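Local coordinates for protein diaminobutyrate-pyruvate transaminase and L-2,4-diaminobutyrate decarboxylase (Vibrio parahaemolyticus, PDB 2QMA) that probably uses pyridoxal 5'-phosphate to decarboxylate L-2,4-diaminobutyrate, this chain being the C-terminal, glutamate-decarboxylase-like domain of a longer protein that probably also has a transaminase part, at residues L326-I331 and D394-L399; L107-L112 and T471-C476; G295-A300 and L424-F429. All coordinates share one frame; numbering follows the deposited sequence.

Contact 1 of 3, residues L326-I331 and D394-L399; sequences LFYQTI and DMYDHL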
loop_
_atom_site.group_PDB
_atom_site.type_symbol
_atom_site.label_atom_id
_atom_site.label_comp_id
_atom_site.label_asym_id
_atom_site.label_seq_id
_atom_site.Cartn_x
_atom_site.Cartn_y
_atom_site.Cartn_z
ATOM N N LEU A 326 0.186 17.003 -1.807
ATOM C CA LEU A 326 -0.435 18.312 -1.752
ATOM C C LEU A 326 -1.967 18.263 -1.763
ATOM O O LEU A 326 -2.629 19.280 -1.531
ATOM C CB LEU A 326 0.098 19.133 -2.928
ATOM C CG LEU A 326 0.195 20.647 -2.958
ATOM C CD1 LEU A 326 0.708 21.302 -1.673
ATOM C CD2 LEU A 326 0.996 21.058 -4.238
ATOM N N PHE A 327 -2.547 17.088 -2.002
ATOM C CA PHE A 327 -4.017 16.938 -1.834
ATOM C C PHE A 327 -4.445 16.643 -0.377
ATOM O O PHE A 327 -5.644 16.496 -0.082
ATOM C CB PHE A 327 -4.561 15.812 -2.696
ATOM C CG PHE A 327 -4.580 16.084 -4.201
ATOM C CD1 PHE A 327 -5.767 16.457 -4.853
ATOM C CD2 PHE A 327 -3.436 15.843 -4.978
ATOM C CE1 PHE A 327 -5.803 16.631 -6.258
ATOM C CE2 PHE A 327 -3.453 16.025 -6.346
ATOM C CZ PHE A 327 -4.645 16.405 -7.000
ATOM N N TYR A 328 -3.464 16.540 0.517
ATOM C CA TYR A 328 -3.697 16.368 1.969
ATOM C C TYR A 328 -4.378 15.077 2.436
ATOM O O TYR A 328 -4.859 15.000 3.572
ATOM C CB TYR A 328 -4.516 17.549 2.482
ATOM C CG TYR A 328 -3.920 18.883 2.109
ATOM C CD1 TYR A 328 -2.701 19.303 2.661
ATOM C CD2 TYR A 328 -4.622 19.770 1.284
ATOM C CE1 TYR A 328 -2.162 20.561 2.364
ATOM C CE2 TYR A 328 -4.084 21.066 0.985
ATOM C CZ TYR A 328 -2.846 21.425 1.525
ATOM O OH TYR A 328 -2.304 22.653 1.237
ATOM N N GLN A 329 -4.424 14.067 1.565
ATOM C CA GLN A 329 -4.986 12.782 1.945
ATOM C C GLN A 329 -4.004 12.020 2.852
ATOM O O GLN A 329 -2.791 12.189 2.724
ATOM C CB GLN A 329 -5.341 11.953 0.677
ATOM C CG GLN A 329 -6.264 12.750 -0.282
ATOM C CD GLN A 329 -7.522 13.294 0.425
ATOM O OE1 GLN A 329 -8.458 12.543 0.705
ATOM N NE2 GLN A 329 -7.526 14.590 0.736
ATOM N N THR A 330 -4.520 11.159 3.727
ATOM C CA THR A 330 -3.659 10.286 4.513
ATOM C C THR A 330 -2.903 9.244 3.633
ATOM O O THR A 330 -3.425 8.739 2.611
ATOM C CB THR A 330 -4.445 9.527 5.597
ATOM O OG1 THR A 330 -5.570 8.908 4.995
ATOM C CG2 THR A 330 -4.950 10.468 6.749
ATOM N N ILE A 331 -1.676 8.927 4.025
ATOM C CA ILE A 331 -0.958 7.810 3.372
ATOM C C ILE A 331 -1.718 6.493 3.554
ATOM O O ILE A 331 -2.202 6.257 4.647
ATOM C CB ILE A 331 0.473 7.687 3.939
ATOM C CG1 ILE A 331 1.261 8.980 3.666
ATOM C CG2 ILE A 331 1.198 6.424 3.393
ATOM C CD1 ILE A 331 2.281 9.263 4.778
ATOM N N ASP A 394 -7.712 27.080 -4.385
ATOM C CA ASP A 394 -7.458 28.330 -3.630
ATOM C C ASP A 394 -6.306 28.195 -2.603
ATOM O O ASP A 394 -5.478 29.113 -2.454
ATOM C CB ASP A 394 -8.730 28.832 -2.944
ATOM C CG ASP A 394 -9.829 29.266 -3.911
ATOM O OD1 ASP A 394 -9.636 29.379 -5.143
ATOM O OD2 ASP A 394 -10.941 29.493 -3.406
HETATM N N MSE A 395 -6.242 27.049 -1.919
HETATM C CA MSE A 395 -5.139 26.767 -0.996
HETATM C C MSE A 395 -3.798 26.806 -1.717
HETATM O O MSE A 395 -2.805 27.321 -1.192
HETATM C CB MSE A 395 -5.340 25.415 -0.289
HETATM C CG MSE A 395 -6.596 25.358 0.599
HETATM SE SE MSE A 395 -6.882 23.666 1.410
HETATM C CE MSE A 395 -8.710 23.840 1.962
ATOM N N TYR A 396 -3.765 26.261 -2.932
ATOM C CA TYR A 396 -2.497 26.147 -3.670
ATOM C C TYR A 396 -2.056 27.512 -4.167
ATOM O O TYR A 396 -0.868 27.813 -4.096
ATOM C CB TYR A 396 -2.583 25.137 -4.832
ATOM C CG TYR A 396 -3.081 23.778 -4.410
ATOM C CD1 TYR A 396 -2.765 23.268 -3.157
ATOM C CD2 TYR A 396 -3.891 23.010 -5.257
ATOM C CE1 TYR A 396 -3.265 22.025 -2.726
ATOM C CE2 TYR A 396 -4.370 21.739 -4.855
ATOM C CZ TYR A 396 -4.058 21.256 -3.589
ATOM O OH TYR A 396 -4.530 20.010 -3.195
ATOM N N ASP A 397 -3.002 28.317 -4.655
ATOM C CA ASP A 397 -2.735 29.738 -5.025
ATOM C C ASP A 397 -2.064 30.449 -3.836
ATOM O O ASP A 397 -1.046 31.120 -3.975
ATOM C CB ASP A 397 -4.031 30.454 -5.415
ATOM C CG ASP A 397 -4.636 29.915 -6.725
ATOM O OD1 ASP A 397 -3.943 29.126 -7.440
ATOM O OD2 ASP A 397 -5.783 30.281 -7.054
ATOM N N HIS A 398 -2.659 30.275 -2.664
ATOM C CA HIS A 398 -2.112 30.800 -1.400
ATOM C C HIS A 398 -0.673 30.357 -1.097
ATOM O O HIS A 398 0.201 31.173 -0.725
ATOM C CB HIS A 398 -3.016 30.401 -0.244
ATOM C CG HIS A 398 -2.412 30.699 1.086
ATOM N ND1 HIS A 398 -1.845 29.728 1.885
ATOM C CD2 HIS A 398 -2.195 31.881 1.706
ATOM C CE1 HIS A 398 -1.362 30.294 2.977
ATOM N NE2 HIS A 398 -1.563 31.603 2.893
ATOM N N LEU A 399 -0.443 29.053 -1.234
ATOM C CA LEU A 399 0.820 28.468 -0.900
ATOM C C LEU A 399 1.884 29.043 -1.810
ATOM O O LEU A 399 2.955 29.351 -1.338
ATOM C CB LEU A 399 0.767 26.944 -1.022
ATOM C CG LEU A 399 0.028 26.140 0.057
ATOM C CD1 LEU A 399 0.022 24.649 -0.284
ATOM C CD2 LEU A 399 0.664 26.379 1.429
#
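Leu326 and Tyr396 mark the nearest approach of the two backbones, their CA atoms 8.3 Å apart, where an irregular loop passes one side of helix 389-411. Leu326 and Phe327 have turn-like backbone angles, but Tyr328 turns to positive phi, and the loop then runs on extended from Gln329. The one polar link is made by the Tyr396 hydroxyl, Tyr396 OH donating to Leu326 O at 2.6 Å. The donor stands above the carbonyl plane, 43° out of it, while the oxygen itself lies near the plane of the Tyr396 ring, at its edge. Leu326 carries CG anti to its backbone N (chi1 -153°), which sends CG to Tyr396 CE1 at 3.7 Å and Leu326 CD1 to Leu399 CD1, also at 3.7 Å. This loop directly follows Lys325, the predicted cofactor lysine of what is probably a fold-type I pyridoxal-phosphate domain; helix 389-411 packs against it there. Tyr328 reaches toward the helix as well: Tyr328 CE2 is 3.8 Å from SE of selenomethionine Met395, an oblique Met-aromatic contact, while Tyr328 OH lies 3.4 Å from Leu399 CD1 and bonds to Leu473 O. Within the loop, Gln329 NE2 donates almost straight (166°) to Phe327 O.

Contact 2 of 3, residues L107-L112 and T471-C476; sequences LHTPPL and TILNPC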
loop_
_atom_site.group_PDB
_atom_site.type_symbol
_atom_site.label_atom_id
_atom_site.label_comp_id
_atom_site.label_asym_id
_atom_site.label_seq_id
_atom_site.Cartn_x
_atom_site.Cartn_y
_atom_site.Cartn_z
ATOM N N LEU A 107 7.689 16.345 1.815
ATOM C CA LEU A 107 6.355 16.176 1.244
ATOM C C LEU A 107 5.572 15.195 2.100
ATOM O O LEU A 107 5.223 14.093 1.666
ATOM C CB LEU A 107 6.455 15.734 -0.221
ATOM C CG LEU A 107 6.968 16.842 -1.150
ATOM C CD1 LEU A 107 7.326 16.291 -2.548
ATOM C CD2 LEU A 107 5.956 17.999 -1.316
ATOM N N HIS A 108 5.312 15.631 3.325
ATOM C CA HIS A 108 4.698 14.833 4.370
ATOM C C HIS A 108 3.571 15.718 4.909
ATOM O O HIS A 108 3.818 16.676 5.625
ATOM C CB HIS A 108 5.715 14.519 5.459
ATOM C CG HIS A 108 5.163 13.705 6.594
ATOM N ND1 HIS A 108 5.704 13.735 7.863
ATOM C CD2 HIS A 108 4.110 12.852 6.653
ATOM C CE1 HIS A 108 5.019 12.920 8.649
ATOM N NE2 HIS A 108 4.050 12.372 7.934
ATOM N N THR A 109 2.337 15.367 4.535
ATOM C CA THR A 109 1.208 16.276 4.567
ATOM C C THR A 109 0.389 16.219 5.861
ATOM O O THR A 109 0.147 15.118 6.426
ATOM C CB THR A 109 0.328 16.058 3.264
ATOM O OG1 THR A 109 -0.348 17.263 2.910
ATOM C CG2 THR A 109 -0.654 14.895 3.387
ATOM N N PRO A 110 -0.022 17.394 6.363
ATOM C CA PRO A 110 -0.993 17.362 7.458
ATOM C C PRO A 110 -2.350 16.906 6.855
ATOM O O PRO A 110 -2.797 17.439 5.820
ATOM C CB PRO A 110 -1.008 18.816 7.970
ATOM C CG PRO A 110 -0.639 19.666 6.747
ATOM C CD PRO A 110 0.333 18.774 5.953
ATOM N N PRO A 111 -2.956 15.866 7.446
ATOM C CA PRO A 111 -4.147 15.210 6.873
ATOM C C PRO A 111 -5.438 16.038 6.937
ATOM O O PRO A 111 -5.766 16.626 7.957
ATOM C CB PRO A 111 -4.281 13.916 7.694
ATOM C CG PRO A 111 -3.618 14.236 8.985
ATOM C CD PRO A 111 -2.502 15.217 8.687
ATOM N N LEU A 112 -6.132 16.077 5.807
ATOM C CA LEU A 112 -7.401 16.714 5.702
ATOM C C LEU A 112 -8.425 15.926 6.496
ATOM O O LEU A 112 -8.468 14.705 6.462
ATOM C CB LEU A 112 -7.841 16.789 4.240
ATOM C CG LEU A 112 -7.798 18.142 3.489
ATOM C CD1 LEU A 112 -8.669 18.042 2.240
ATOM C CD2 LEU A 112 -8.150 19.392 4.328
ATOM N N THR A 471 9.417 22.833 3.129
ATOM C CA THR A 471 8.360 22.392 2.231
ATOM C C THR A 471 7.031 22.862 2.808
ATOM O O THR A 471 6.488 22.268 3.773
ATOM C CB THR A 471 8.417 20.867 2.046
ATOM O OG1 THR A 471 9.713 20.543 1.531
ATOM C CG2 THR A 471 7.359 20.399 1.019
ATOM N N ILE A 472 6.555 23.992 2.298
ATOM C CA ILE A 472 5.331 24.590 2.834
ATOM C C ILE A 472 4.078 23.878 2.309
ATOM O O ILE A 472 3.772 23.900 1.101
ATOM C CB ILE A 472 5.232 26.106 2.546
ATOM C CG1 ILE A 472 6.538 26.822 2.934
ATOM C CG2 ILE A 472 3.994 26.698 3.292
ATOM C CD1 ILE A 472 6.731 28.221 2.255
ATOM N N LEU A 473 3.358 23.224 3.205
ATOM C CA LEU A 473 2.163 22.498 2.785
ATOM C C LEU A 473 0.929 22.971 3.488
ATOM O O LEU A 473 -0.120 23.101 2.881
ATOM C CB LEU A 473 2.290 20.986 2.976
ATOM C CG LEU A 473 3.299 20.175 2.143
ATOM C CD1 LEU A 473 3.207 18.668 2.462
ATOM C CD2 LEU A 473 3.164 20.444 0.623
ATOM N N ASN A 474 1.047 23.194 4.790
ATOM C CA ASN A 474 -0.097 23.617 5.591
ATOM C C ASN A 474 -0.585 24.989 5.067
ATOM O O ASN A 474 0.197 25.947 5.032
ATOM C CB ASN A 474 0.314 23.682 7.055
ATOM C CG ASN A 474 -0.842 23.968 7.988
ATOM O OD1 ASN A 474 -1.875 24.524 7.591
ATOM N ND2 ASN A 474 -0.671 23.595 9.255
ATOM N N PRO A 475 -1.863 25.068 4.617
ATOM C CA PRO A 475 -2.353 26.328 4.039
ATOM C C PRO A 475 -2.801 27.337 5.101
ATOM O O PRO A 475 -3.315 28.418 4.768
ATOM C CB PRO A 475 -3.507 25.861 3.133
ATOM C CG PRO A 475 -4.089 24.654 3.874
ATOM C CD PRO A 475 -2.905 24.025 4.618
ATOM N N CYS A 476 -2.574 26.996 6.380
ATOM C CA CYS A 476 -3.128 27.772 7.513
ATOM C C CYS A 476 -2.085 28.551 8.310
ATOM O O CYS A 476 -2.377 29.097 9.364
ATOM C CB CYS A 476 -3.901 26.808 8.442
ATOM S SG CYS A 476 -5.401 26.132 7.704
#
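Leu473 points its whole side chain at the loop 107-112, and its two methyls divide the work. With CG anti to the carbonyl carbon (chi1 -67°) and CD1 continuing the chain (chi2 -178°), Leu473 CD1 arrives against the backbone, 3.8 Å from Thr109 CA, while Leu473 CD2 meets Leu107 CD2 at 4.2 Å. Leu107 starts off in the other direction, since its CB points away from 471-476, but its CD2 branch comes back to lie 3.6 Å from Thr471 CG2. That methyl is presented because Thr471 holds CG2 anti to its N, leaving OG1 to bond with Ala105 O. Farther along, the puckered ring of Pro110 rests on the other loop, with Pro110 CG 4.1 Å from Asn474 CB and Pro110 CD 4.2 Å from Leu473 CB. Asn474 turns its amide onward along its own chain: Asn474 OD1 accepts from Cys476 N at 2.8 Å, closing an Asx turn. Thr109 OG1, beside Leu473 CD1, is bonded to Lys325 O. The two loops run nearly alongside, 18° apart over 107-110 and 471-474, and join the approach to helix 113-125 to the exit from strand 465-471 of the small C-terminal sheet, an apolar seam beside the predicted pyridoxal-phosphate lysine of what is probably a fold-type I decarboxylase.

Contact 3 of 3, residues G295-A300 and L424-F429; sequences GAYGGA and LSTVLF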
loop_
_atom_site.group_PDB
_atom_site.type_symbol
_atom_site.label_atom_id
_atom_site.label_comp_id
_atom_site.label_asym_id
_atom_site.label_seq_id
_atom_site.Cartn_x
_atom_site.Cartn_y
_atom_site.Cartn_z
ATOM N N GLY A 295 3.872 13.555 -11.417
ATOM C CA GLY A 295 3.282 14.713 -10.769
ATOM C C GLY A 295 2.982 14.510 -9.317
ATOM O O GLY A 295 2.042 15.115 -8.819
ATOM N N ALA A 296 3.788 13.680 -8.651
ATOM C CA ALA A 296 3.559 13.323 -7.248
ATOM C C ALA A 296 3.416 14.596 -6.405
ATOM O O ALA A 296 2.461 14.699 -5.638
ATOM C CB ALA A 296 4.651 12.358 -6.715
ATOM N N TYR A 297 4.298 15.575 -6.613
ATOM C CA TYR A 297 4.220 16.871 -5.965
ATOM C C TYR A 297 3.247 17.885 -6.637
ATOM O O TYR A 297 2.185 18.187 -6.090
ATOM C CB TYR A 297 5.643 17.424 -5.803
ATOM C CG TYR A 297 5.809 18.766 -5.078
ATOM C CD1 TYR A 297 4.731 19.407 -4.405
ATOM C CD2 TYR A 297 7.075 19.378 -5.036
ATOM C CE1 TYR A 297 4.929 20.653 -3.731
ATOM C CE2 TYR A 297 7.276 20.600 -4.369
ATOM C CZ TYR A 297 6.205 21.232 -3.736
ATOM O OH TYR A 297 6.481 22.416 -3.107
ATOM N N GLY A 298 3.584 18.363 -7.834
ATOM C CA GLY A 298 2.892 19.492 -8.459
ATOM C C GLY A 298 1.670 19.147 -9.293
ATOM O O GLY A 298 1.017 20.033 -9.862
ATOM N N GLY A 299 1.338 17.864 -9.355
ATOM C CA GLY A 299 0.115 17.428 -10.032
ATOM C C GLY A 299 -1.097 18.140 -9.458
ATOM O O GLY A 299 -2.026 18.429 -10.200
ATOM N N ALA A 300 -1.050 18.470 -8.155
ATOM C CA ALA A 300 -2.172 19.170 -7.476
ATOM C C ALA A 300 -2.511 20.525 -8.098
ATOM O O ALA A 300 -3.659 20.999 -8.008
ATOM C CB ALA A 300 -1.904 19.313 -5.939
ATOM N N LEU A 424 7.612 26.467 -6.456
ATOM C CA LEU A 424 6.342 25.901 -6.026
ATOM C C LEU A 424 6.113 26.289 -4.571
ATOM O O LEU A 424 5.813 27.456 -4.287
ATOM C CB LEU A 424 6.287 24.377 -6.260
ATOM C CG LEU A 424 4.932 23.840 -6.770
ATOM C CD1 LEU A 424 5.120 22.517 -7.452
ATOM C CD2 LEU A 424 3.916 23.711 -5.609
ATOM N N SER A 425 6.246 25.335 -3.662
ATOM C CA SER A 425 6.077 25.672 -2.229
ATOM C C SER A 425 7.289 25.331 -1.359
ATOM O O SER A 425 7.166 25.246 -0.106
ATOM C CB SER A 425 4.771 25.082 -1.675
ATOM O OG SER A 425 4.856 23.684 -1.428
ATOM N N THR A 426 8.454 25.149 -1.998
ATOM C CA THR A 426 9.697 24.945 -1.246
ATOM C C THR A 426 10.532 26.240 -1.166
ATOM O O THR A 426 10.487 27.109 -2.071
ATOM C CB THR A 426 10.606 23.772 -1.806
ATOM O OG1 THR A 426 11.110 24.118 -3.106
ATOM C CG2 THR A 426 9.849 22.452 -1.877
ATOM N N VAL A 427 11.312 26.351 -0.089
ATOM C CA VAL A 427 12.246 27.447 0.046
ATOM C C VAL A 427 13.605 26.871 0.451
ATOM O O VAL A 427 13.689 26.091 1.374
ATOM C CB VAL A 427 11.750 28.485 1.079
ATOM C CG1 VAL A 427 12.793 29.600 1.301
ATOM C CG2 VAL A 427 10.439 29.097 0.624
ATOM N N LEU A 428 14.655 27.300 -0.248
ATOM C CA LEU A 428 16.004 26.805 -0.051
ATOM C C LEU A 428 16.906 27.944 0.405
ATOM O O LEU A 428 17.023 28.982 -0.261
ATOM C CB LEU A 428 16.536 26.138 -1.342
ATOM C CG LEU A 428 15.751 24.928 -1.875
ATOM C CD1 LEU A 428 16.248 24.433 -3.235
ATOM C CD2 LEU A 428 15.720 23.735 -0.878
ATOM N N PHE A 429 17.519 27.756 1.574
ATOM C CA PHE A 429 18.253 28.827 2.229
ATOM C C PHE A 429 19.189 28.252 3.263
ATOM O O PHE A 429 19.214 27.063 3.480
ATOM C CB PHE A 429 17.260 29.784 2.899
ATOM C CG PHE A 429 16.609 29.215 4.138
ATOM C CD1 PHE A 429 17.036 29.618 5.416
ATOM C CD2 PHE A 429 15.578 28.291 4.038
ATOM C CE1 PHE A 429 16.439 29.107 6.578
ATOM C CE2 PHE A 429 14.955 27.780 5.192
ATOM C CZ PHE A 429 15.399 28.189 6.462
#
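The turn that leaves strand 290-295 of the large mixed sheet lies near the predicted cofactor site of this pyridoxal-phosphate domain, and Tyr297 extends from it to meet the start of strand 426-431. Tyr297 makes most of the contact: with CG anti to the backbone N (chi1 -177°), its ring reaches straight out and brings the hydroxyl to the other chain segment. There Tyr297 OH donates to Ser425 OG at 2.7 Å, and the serine oxygen lies in the ring plane, at its edge. Ser425 OG is also bonded to Ile472 O, so the serine links the tyrosine to the loop after strand 465-471. Leu424 lies over one face of the ring. Leu424 CD1 is 4.1 Å from the centroid of the Tyr297 ring and only 9° off the normal, a CH-pi contact over the centre, and Leu424 CD2 adds a 3.7 Å touch at Tyr297 CE1. The same Leu424 CD1 sits 3.9 Å from Gly298 CA. Thr426 CG2 approaches Tyr297 OH at 3.6 Å, while Thr426 OG1 bonds to Asp270 O. Around this pair, Ala300 packs on Tyr396, Ser425 and Val427 rest on Thr403, both partners belonging to helix 389-411, and Thr426 leans on Thr471 at the end of strand 465-471.

In the fold
All three contacts are buried, their centres 11 or 12 Å from that of the chain, and all gather near Lys325. Contact 1 ties the loop after that lysine to helix 389-411; contact 2 joins the loop before helix 113-125 to the small antiparallel sheet, and contact 3 joins the turn after large-sheet strand 290-295 to it. The chemistry differs: contacts 1 and 3 each turn on a tyrosine hydroxyl, given to a backbone carbonyl in one and a serine in the other, whereas contact 2 is apolar across its seam. A probable backbone hydrogen bond between Tyr328 O and Leu112 N couples contacts 1 and 2, and Leu107 against Tyr297 couples 2 and 3. Contacts 1 and 2 also meet the second subunit; contact 3 does not.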